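Local coordinates for protein alpha-/beta-galactoside alpha-2,3-sialyltransferase (Photobacterium phosphoreum, PDB 2ZWI) that probably transfers sialic acid to galactosides through an alpha-2,3 linkage, as a GT-B-type glycosyltransferase that binds cytidine-5'-monophosphate between its two domains, at residues 58-72 with 87-101. Sequence-based numbering, arbitrary orientation. Where two conformers were deposited one is given.
Sequences RPELIKSLDSMILTN and VDVVNIIKSIEALGK
Ile-69 lodges its outer methyl against Ile-96, CD1 of Ile-69 lying 3.8 Å from CG1 of Ile-96, while its CG2 branch fills the hollow between Leu-99 and the CB of Lys-101. The fork follows from chi1 of -68°, which sets CG1 beside the backbone N and CG2 anti to it. Leu-99 in turn fits its CD1 between Ile-69 CB and Asp-66, 3.6 Å from OD1 of that aspartate. One turn back, Leu-65 CD1 drops into the notch between Ile-92 and Ile-96, 3.7 Å from CG1 of the latter. Helices 58-70 and 87-98 run side by side, 28° from parallel, as successive helices on one face of the N-terminal parallel sheet, with strand 74-82 between them in sequence, as in the Rossmann-like domains of GT-B enzymes; Leu-65 also touches Leu-33 of strand 31-36, and Ile-92 touches Val-9 of strand 3-10. Ile-62 straddles Ser-95 and Ile-92, its CG2 3.7 Å from Ser-95 CB and its CG1 4.0 Å from Ile-92 CG1. At the N-terminal end the fit becomes flat: the guanidinium of Arg-58 stacks on the Asn-91 amide, planes 15° apart, while that amide is held by ND2 bonding Val-87 O. Arg-58 NH2 also makes a salt bridge to Asp-88 OD2 (2.8 Å), its hydrogen bond bent and meeting the anti lone pair of an oxygen shared with Arg-11.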
ATOM      1  N   ARG A  58       2.177  14.727  12.924  1.00 19.30           N
ATOM      2  CA  ARG A  58       2.928  15.530  11.961  1.00 18.46           C
ATOM      3  C   ARG A  58       3.448  16.884  12.501  1.00 18.18           C
ATOM      4  O   ARG A  58       4.622  17.211  12.290  1.00 17.38           O
ATOM      5  CB  ARG A  58       2.101  15.713  10.683  1.00 18.57           C
ATOM      6  CG  ARG A  58       2.914  16.040   9.431  1.00 18.28           C
ATOM      7  CD  ARG A  58       1.982  16.406   8.257  1.00 18.87           C
ATOM      8  NE  ARG A  58       1.271  17.664   8.485  1.00 17.38           N
ATOM      9  CZ  ARG A  58       0.180  18.064   7.831  1.00 18.89           C
ATOM     10  NH1 ARG A  58      -0.366  19.241   8.127  1.00 17.96           N
ATOM     11  NH2 ARG A  58      -0.369  17.311   6.882  1.00 16.42           N
ATOM     12  N   PRO A  59       2.596  17.679  13.194  1.00 17.84           N
ATOM     13  CA  PRO A  59       3.172  18.928  13.710  1.00 17.79           C
ATOM     14  C   PRO A  59       4.328  18.751  14.719  1.00 17.71           C
ATOM     15  O   PRO A  59       5.232  19.592  14.742  1.00 17.71           O
ATOM     16  CB  PRO A  59       1.968  19.661  14.329  1.00 17.92           C
ATOM     17  CG  PRO A  59       0.947  18.606  14.567  1.00 18.08           C
ATOM     18  CD  PRO A  59       1.160  17.564  13.509  1.00 18.07           C
ATOM     19  N   GLU A  60       4.329  17.672  15.512  1.00 17.54           N
ATOM     20  CA  GLU A  60       5.468  17.413  16.413  1.00 17.97           C
ATOM     21  C   GLU A  60       6.735  17.060  15.641  1.00 16.81           C
ATOM     22  O   GLU A  60       7.817  17.524  15.981  1.00 16.99           O
ATOM     23  CB  GLU A  60       5.177  16.316  17.445  1.00 18.51           C
ATOM     24  CG  GLU A  60       4.218  16.708  18.592  1.00 22.60           C
ATOM     25  CD  GLU A  60       4.559  18.032  19.282  1.00 28.32           C
ATOM     26  OE1 GLU A  60       3.618  18.831  19.495  1.00 31.74           O
ATOM     27  OE2 GLU A  60       5.745  18.285  19.617  1.00 30.01           O
ATOM     28  N   LEU A  61       6.595  16.239  14.605  1.00 16.46           N
ATOM     29  CA  LEU A  61       7.739  15.843  13.778  1.00 15.66           C
ATOM     30  C   LEU A  61       8.367  17.062  13.113  1.00 15.75           C
ATOM     31  O   LEU A  61       9.594  17.225  13.109  1.00 15.76           O
ATOM     32  CB  LEU A  61       7.337  14.775  12.745  1.00 14.97           C
ATOM     33  CG  LEU A  61       8.442  14.238  11.816  1.00 13.53           C
ATOM     34  CD1 LEU A  61       8.143  12.803  11.375  1.00 13.76           C
ATOM     35  CD2 LEU A  61       8.638  15.151  10.599  1.00 14.29           C
ATOM     36  N   ILE A  62       7.516  17.920  12.564  1.00 16.09           N
ATOM     37  CA  ILE A  62       7.947  19.134  11.886  1.00 16.17           C
ATOM     38  C   ILE A  62       8.726  20.074  12.826  1.00 16.85           C
ATOM     39  O   ILE A  62       9.745  20.645  12.432  1.00 16.93           O
ATOM     40  CB  ILE A  62       6.744  19.839  11.221  1.00 16.01           C
ATOM     41  CG1 ILE A  62       6.379  19.126   9.907  1.00 15.67           C
ATOM     42  CG2 ILE A  62       7.035  21.318  10.980  1.00 15.94           C
ATOM     43  CD1 ILE A  62       4.974  19.375   9.417  1.00 15.30           C
ATOM     44  N   LYS A  63       8.255  20.206  14.063  1.00 17.86           N
ATOM     45  CA  LYS A  63       8.928  20.997  15.099  1.00 19.15           C
ATOM     46  C   LYS A  63      10.379  20.535  15.348  1.00 18.99           C
ATOM     47  O   LYS A  63      11.291  21.359  15.417  1.00 18.63           O
ATOM     48  CB  LYS A  63       8.111  20.947  16.396  1.00 19.60           C
ATOM     49  CG  LYS A  63       8.673  21.776  17.544  1.00 22.89           C
ATOM     50  CD  LYS A  63       8.022  23.151  17.647  1.00 26.78           C
ATOM     51  CE  LYS A  63       8.692  23.999  18.732  1.00 29.10           C
ATOM     52  NZ  LYS A  63       8.664  23.358  20.099  1.00 30.73           N
ATOM     53  N   SER A  64      10.577  19.224  15.471  1.00 19.42           N
ATOM     54  CA  SER A  64      11.909  18.647  15.660  1.00 20.12           C
ATOM     55  C   SER A  64      12.759  18.732  14.394  1.00 20.10           C
ATOM     56  O   SER A  64      13.969  18.947  14.478  1.00 20.07           O
ATOM     57  CB  SER A  64      11.815  17.192  16.094  1.00 20.30           C
ATOM     58  OG  SER A  64      11.364  17.085  17.430  1.00 23.34           O
ATOM     59  N   LEU A  65      12.127  18.540  13.235  1.00 19.60           N
ATOM     60  CA  LEU A  65      12.807  18.691  11.949  1.00 19.74           C
ATOM     61  C   LEU A  65      13.396  20.097  11.837  1.00 19.64           C
ATOM     62  O   LEU A  65      14.581  20.261  11.580  1.00 19.35           O
ATOM     63  CB  LEU A  65      11.825  18.459  10.791  1.00 19.61           C
ATOM     64  CG  LEU A  65      12.303  17.819   9.486  1.00 20.32           C
ATOM     65  CD1 LEU A  65      11.436  18.268   8.305  1.00 18.31           C
ATOM     66  CD2 LEU A  65      13.784  18.026   9.196  1.00 20.02           C
ATOM     67  N   ASP A  66      12.545  21.098  12.045  1.00 20.12           N
ATOM     68  CA  ASP A  66      12.925  22.496  11.940  1.00 20.73           C
ATOM     69  C   ASP A  66      14.067  22.897  12.879  1.00 20.82           C
ATOM     70  O   ASP A  66      14.962  23.633  12.476  1.00 20.29           O
ATOM     71  CB  ASP A  66      11.712  23.389  12.197  1.00 21.09           C
ATOM     72  CG  ASP A  66      10.680  23.316  11.090  1.00 22.53           C
ATOM     73  OD1 ASP A  66      10.940  22.714  10.014  1.00 23.33           O
ATOM     74  OD2 ASP A  66       9.584  23.869  11.309  1.00 24.71           O
ATOM     75  N   SER A  67      14.040  22.431  14.126  1.00 21.60           N
ATOM     76  CA  SER A  67      15.128  22.782  15.046  1.00 22.33           C
ATOM     77  C   SER A  67      16.455  22.160  14.588  1.00 22.27           C
ATOM     78  O   SER A  67      17.507  22.798  14.678  1.00 22.36           O
ATOM     79  CB  SER A  67      14.792  22.450  16.508  1.00 22.48           C
ATOM     80  OG  SER A  67      14.618  21.063  16.705  1.00 25.21           O
ATOM     81  N   MET A  68      16.403  20.937  14.065  1.00 22.01           N
ATOM     82  CA  MET A  68      17.601  20.300  13.492  1.00 22.39           C
ATOM     83  C   MET A  68      18.176  21.108  12.326  1.00 21.81           C
ATOM     84  O   MET A  68      19.396  21.329  12.257  1.00 21.66           O
ATOM     85  CB  MET A  68      17.307  18.872  13.044  1.00 22.01           C
ATOM     86  CG  MET A  68      16.957  17.947  14.192  1.00 23.27           C
ATOM     87  SD  MET A  68      16.776  16.215  13.731  1.00 24.26           S
ATOM     88  CE  MET A  68      18.505  15.761  13.612  1.00 24.71           C
ATOM     89  N   ILE A  69      17.301  21.544  11.417  1.00 21.42           N
ATOM     90  CA  ILE A  69      17.723  22.362  10.276  1.00 21.37           C
ATOM     91  C   ILE A  69      18.325  23.691  10.750  1.00 22.09           C
ATOM     92  O   ILE A  69      19.267  24.203  10.132  1.00 21.82           O
ATOM     93  CB  ILE A  69      16.580  22.576   9.252  1.00 21.14           C
ATOM     94  CG1 ILE A  69      16.250  21.252   8.556  1.00 19.97           C
ATOM     95  CG2 ILE A  69      16.977  23.593   8.189  1.00 20.45           C
ATOM     96  CD1 ILE A  69      14.906  21.226   7.890  1.00 20.10           C
ATOM     97  N   LEU A  70      17.801  24.224  11.858  1.00 22.45           N
ATOM     98  CA  LEU A  70      18.292  25.495  12.403  1.00 23.32           C
ATOM     99  C   LEU A  70      19.732  25.442  12.945  1.00 23.60           C
ATOM    100  O   LEU A  70      20.362  26.485  13.138  1.00 23.96           O
ATOM    101  CB  LEU A  70      17.320  26.077  13.446  1.00 23.11           C
ATOM    102  CG  LEU A  70      15.988  26.668  12.941  1.00 23.85           C
ATOM    103  CD1 LEU A  70      15.274  27.394  14.058  1.00 24.83           C
ATOM    104  CD2 LEU A  70      16.184  27.616  11.761  1.00 24.23           C
ATOM    105  N   THR A  71      20.248  24.234  13.165  1.00 24.04           N
ATOM    106  CA  THR A  71      21.634  24.035  13.599  1.00 24.55           C
ATOM    107  C   THR A  71      22.632  24.289  12.467  1.00 25.06           C
ATOM    108  O   THR A  71      23.846  24.377  12.708  1.00 25.04           O
ATOM    109  CB  THR A  71      21.872  22.608  14.157  1.00 24.46           C
ATOM    110  OG1 THR A  71      21.830  21.653  13.088  1.00 24.07           O
ATOM    111  CG2 THR A  71      20.827  22.250  15.225  1.00 24.83           C
ATOM    112  N   ASN A  72      22.109  24.390  11.240  1.00 25.12           N
ATOM    113  CA  ASN A  72      22.904  24.630  10.022  1.00 25.36           C
ATOM    114  C   ASN A  72      23.690  23.414   9.535  1.00 24.92           C
ATOM    115  O   ASN A  72      24.476  23.512   8.592  1.00 25.38           O
ATOM    116  CB  ASN A  72      23.845  25.834  10.194  1.00 25.87           C
ATOM    117  CG  ASN A  72      23.112  27.162  10.155  1.00 26.94           C
ATOM    118  OD1 ASN A  72      23.209  27.973  11.085  1.00 28.73           O
ATOM    119  ND2 ASN A  72      22.374  27.394   9.077  1.00 27.36           N
ATOM    120  N   VAL A  87      -0.319  15.292   0.618  1.00 12.36           N
ATOM    121  CA  VAL A  87      -0.537  16.515   1.420  1.00 12.93           C
ATOM    122  C   VAL A  87       0.365  16.571   2.667  1.00 12.71           C
ATOM    123  O   VAL A  87       0.844  17.643   3.042  1.00 12.86           O
ATOM    124  CB  VAL A  87      -2.043  16.710   1.831  1.00 12.82           C
ATOM    125  CG1 VAL A  87      -2.489  15.651   2.828  1.00 13.36           C
ATOM    126  CG2 VAL A  87      -2.285  18.126   2.388  1.00 13.19           C
ATOM    127  N   ASP A  88       0.589  15.426   3.308  1.00 12.63           N
ATOM    128  CA  ASP A  88       1.469  15.383   4.468  1.00 12.72           C
ATOM    129  C   ASP A  88       2.903  15.753   4.089  1.00 12.75           C
ATOM    130  O   ASP A  88       3.541  16.518   4.799  1.00 12.77           O
ATOM    131  CB  ASP A  88       1.416  14.020   5.161  1.00 12.74           C
ATOM    132  CG  ASP A  88       0.045  13.715   5.745  1.00 13.06           C
ATOM    133  OD1 ASP A  88      -0.294  12.524   5.826  1.00 13.78           O
ATOM    134  OD2 ASP A  88      -0.691  14.653   6.127  1.00 13.17           O
ATOM    135  N   VAL A  89       3.410  15.237   2.968  1.00 13.03           N
ATOM    136  CA  VAL A  89       4.757  15.651   2.543  1.00 12.81           C
ATOM    137  C   VAL A  89       4.804  17.109   2.041  1.00 12.98           C
ATOM    138  O   VAL A  89       5.784  17.801   2.283  1.00 12.90           O
ATOM    139  CB  VAL A  89       5.561  14.582   1.666  1.00 13.45           C
ATOM    140  CG1 VAL A  89       4.784  13.298   1.418  1.00 13.95           C
ATOM    141  CG2 VAL A  89       6.182  15.178   0.403  1.00 11.32           C
ATOM    142  N   VAL A  90       3.731  17.585   1.410  1.00 12.97           N
ATOM    143  CA  VAL A  90       3.605  19.019   1.071  1.00 13.72           C
ATOM    144  C   VAL A  90       3.866  19.927   2.290  1.00 13.77           C
ATOM    145  O   VAL A  90       4.648  20.883   2.216  1.00 13.89           O
ATOM    146  CB  VAL A  90       2.209  19.358   0.458  1.00 14.12           C
ATOM    147  CG1 VAL A  90       2.014  20.875   0.345  1.00 14.85           C
ATOM    148  CG2 VAL A  90       2.045  18.706  -0.915  1.00 14.68           C
ATOM    149  N   ASN A  91       3.219  19.616   3.410  1.00 13.41           N
ATOM    150  CA  ASN A  91       3.369  20.411   4.626  1.00 13.79           C
ATOM    151  C   ASN A  91       4.762  20.303   5.262  1.00 13.34           C
ATOM    152  O   ASN A  91       5.240  21.252   5.882  1.00 12.53           O
ATOM    153  CB  ASN A  91       2.269  20.059   5.629  1.00 13.91           C
ATOM    154  CG  ASN A  91       0.974  20.793   5.341  1.00 17.02           C
ATOM    155  OD1 ASN A  91       0.806  21.950   5.741  1.00 19.77           O
ATOM    156  ND2 ASN A  91       0.049  20.131   4.637  1.00 18.09           N
ATOM    157  N   ILE A  92       5.407  19.148   5.093  1.00 13.09           N
ATOM    158  CA  ILE A  92       6.798  18.991   5.504  1.00 12.31           C
ATOM    159  C   ILE A  92       7.718  19.829   4.602  1.00 12.51           C
ATOM    160  O   ILE A  92       8.569  20.571   5.104  1.00 12.34           O
ATOM    161  CB  ILE A  92       7.226  17.490   5.578  1.00 12.24           C
ATOM    162  CG1 ILE A  92       6.436  16.767   6.682  1.00 10.92           C
ATOM    163  CG2 ILE A  92       8.746  17.368   5.842  1.00 12.00           C
ATOM    164  CD1 ILE A  92       6.319  15.224   6.520  1.00 11.57           C
ATOM    165  N   ILE A  93       7.524  19.747   3.283  1.00 12.82           N
ATOM    166  CA  ILE A  93       8.295  20.580   2.341  1.00 13.38           C
ATOM    167  C   ILE A  93       8.122  22.084   2.620  1.00 13.92           C
ATOM    168  O   ILE A  93       9.101  22.839   2.662  1.00 13.49           O
ATOM    169  CB  ILE A  93       7.940  20.293   0.852  1.00 13.29           C
ATOM    170  CG1 ILE A  93       8.277  18.842   0.459  1.00 13.24           C
ATOM    171  CG2 ILE A  93       8.690  21.259  -0.059  1.00 13.64           C
ATOM    172  CD1 ILE A  93       7.693  18.402  -0.921  1.00 13.50           C
ATOM    173  N   LYS A  94       6.869  22.507   2.774  1.00 14.39           N
ATOM    174  CA  LYS A  94       6.520  23.879   3.146  1.00 15.42           C
ATOM    175  C   LYS A  94       7.350  24.376   4.347  1.00 15.41           C
ATOM    176  O   LYS A  94       7.935  25.457   4.297  1.00 16.03           O
ATOM    177  CB  LYS A  94       5.009  23.949   3.434  1.00 15.67           C
ATOM    178  CG  LYS A  94       4.435  25.322   3.822  1.00 17.98           C
ATOM    179  CD  LYS A  94       3.004  25.454   3.271  1.00 24.02           C
ATOM    180  CE  LYS A  94       1.918  25.166   4.297  1.00 26.79           C
ATOM    181  NZ  LYS A  94       1.101  26.417   4.576  1.00 30.20           N
ATOM    182  N   SER A  95       7.423  23.563   5.400  1.00 15.68           N
ATOM    183  CA  SER A  95       8.120  23.944   6.633  0.50 16.09           C
ATOM    184  C   SER A  95       9.635  24.075   6.430  1.00 16.19           C
ATOM    185  O   SER A  95      10.246  25.026   6.919  1.00 16.59           O
ATOM    186  CB  SER A  95       7.808  22.951   7.755  0.50 16.13           C
ATOM    187  OG  SER A  95       6.407  22.791   7.921  0.50 16.49           O
ATOM    188  N   ILE A  96      10.229  23.125   5.706  1.00 16.37           N
ATOM    189  CA  ILE A  96      11.660  23.171   5.350  1.00 16.90           C
ATOM    190  C   ILE A  96      12.025  24.402   4.500  1.00 17.77           C
ATOM    191  O   ILE A  96      12.984  25.123   4.829  1.00 18.08           O
ATOM    192  CB  ILE A  96      12.117  21.879   4.604  1.00 16.79           C
ATOM    193  CG1 ILE A  96      11.960  20.647   5.497  1.00 15.68           C
ATOM    194  CG2 ILE A  96      13.568  22.015   4.110  1.00 16.39           C
ATOM    195  CD1 ILE A  96      12.112  19.334   4.755  1.00 16.66           C
ATOM    196  N   GLU A  97      11.282  24.621   3.412  1.00 18.28           N
ATOM    197  CA  GLU A  97      11.514  25.751   2.489  1.00 19.42           C
ATOM    198  C   GLU A  97      11.364  27.118   3.163  1.00 19.56           C
ATOM    199  O   GLU A  97      12.116  28.052   2.853  1.00 19.72           O
ATOM    200  CB  GLU A  97      10.564  25.695   1.281  1.00 19.61           C
ATOM    201  CG  GLU A  97      10.678  24.444   0.391  1.00 22.10           C
ATOM    202  CD  GLU A  97      11.866  24.472  -0.571  1.00 26.57           C
ATOM    203  OE1 GLU A  97      12.810  25.278  -0.367  1.00 27.91           O
ATOM    204  OE2 GLU A  97      11.858  23.677  -1.545  1.00 27.01           O
ATOM    205  N   ALA A  98      10.385  27.227   4.065  1.00 19.74           N
ATOM    206  CA  ALA A  98      10.115  28.460   4.820  1.00 19.91           C
ATOM    207  C   ALA A  98      11.355  28.961   5.556  1.00 20.11           C
ATOM    208  O   ALA A  98      11.643  30.150   5.548  1.00 20.27           O
ATOM    209  CB  ALA A  98       8.981  28.241   5.808  1.00 19.46           C
ATOM    210  N   LEU A  99      12.078  28.027   6.174  1.00 20.30           N
ATOM    211  CA  LEU A  99      13.277  28.320   6.943  1.00 20.68           C
ATOM    212  C   LEU A  99      14.386  28.979   6.111  1.00 20.82           C
ATOM    213  O   LEU A  99      15.245  29.665   6.664  1.00 20.89           O
ATOM    214  CB  LEU A  99      13.790  27.062   7.655  1.00 20.45           C
ATOM    215  CG  LEU A  99      12.900  26.378   8.697  1.00 21.95           C
ATOM    216  CD1 LEU A  99      13.574  25.102   9.201  1.00 23.11           C
ATOM    217  CD2 LEU A  99      12.545  27.306   9.872  1.00 22.25           C
ATOM    218  N   GLY A 100      14.359  28.757   4.793  1.00 21.39           N
ATOM    219  CA  GLY A 100      15.302  29.375   3.846  1.00 21.59           C
ATOM    220  C   GLY A 100      16.760  29.034   4.095  1.00 22.04           C
ATOM    221  O   GLY A 100      17.648  29.885   3.936  1.00 22.20           O
ATOM    222  N   LYS A 101      17.008  27.785   4.474  1.00 21.94           N
ATOM    223  CA  LYS A 101      18.348  27.331   4.849  1.00 22.19           C
ATOM    224  C   LYS A 101      19.032  26.558   3.723  1.00 22.16           C
ATOM    225  O   LYS A 101      20.053  25.906   3.947  1.00 23.03           O
ATOM    226  CB  LYS A 101      18.264  26.466   6.108  1.00 22.24           C
ATOM    227  CG  LYS A 101      18.013  27.226   7.407  1.00 22.49           C
ATOM    228  CD  LYS A 101      19.321  27.745   7.964  1.00 25.09           C
ATOM    229  CE  LYS A 101      19.118  28.565   9.228  1.00 26.14           C
ATOM    230  NZ  LYS A 101      20.311  29.441   9.465  1.00 24.79           N
TER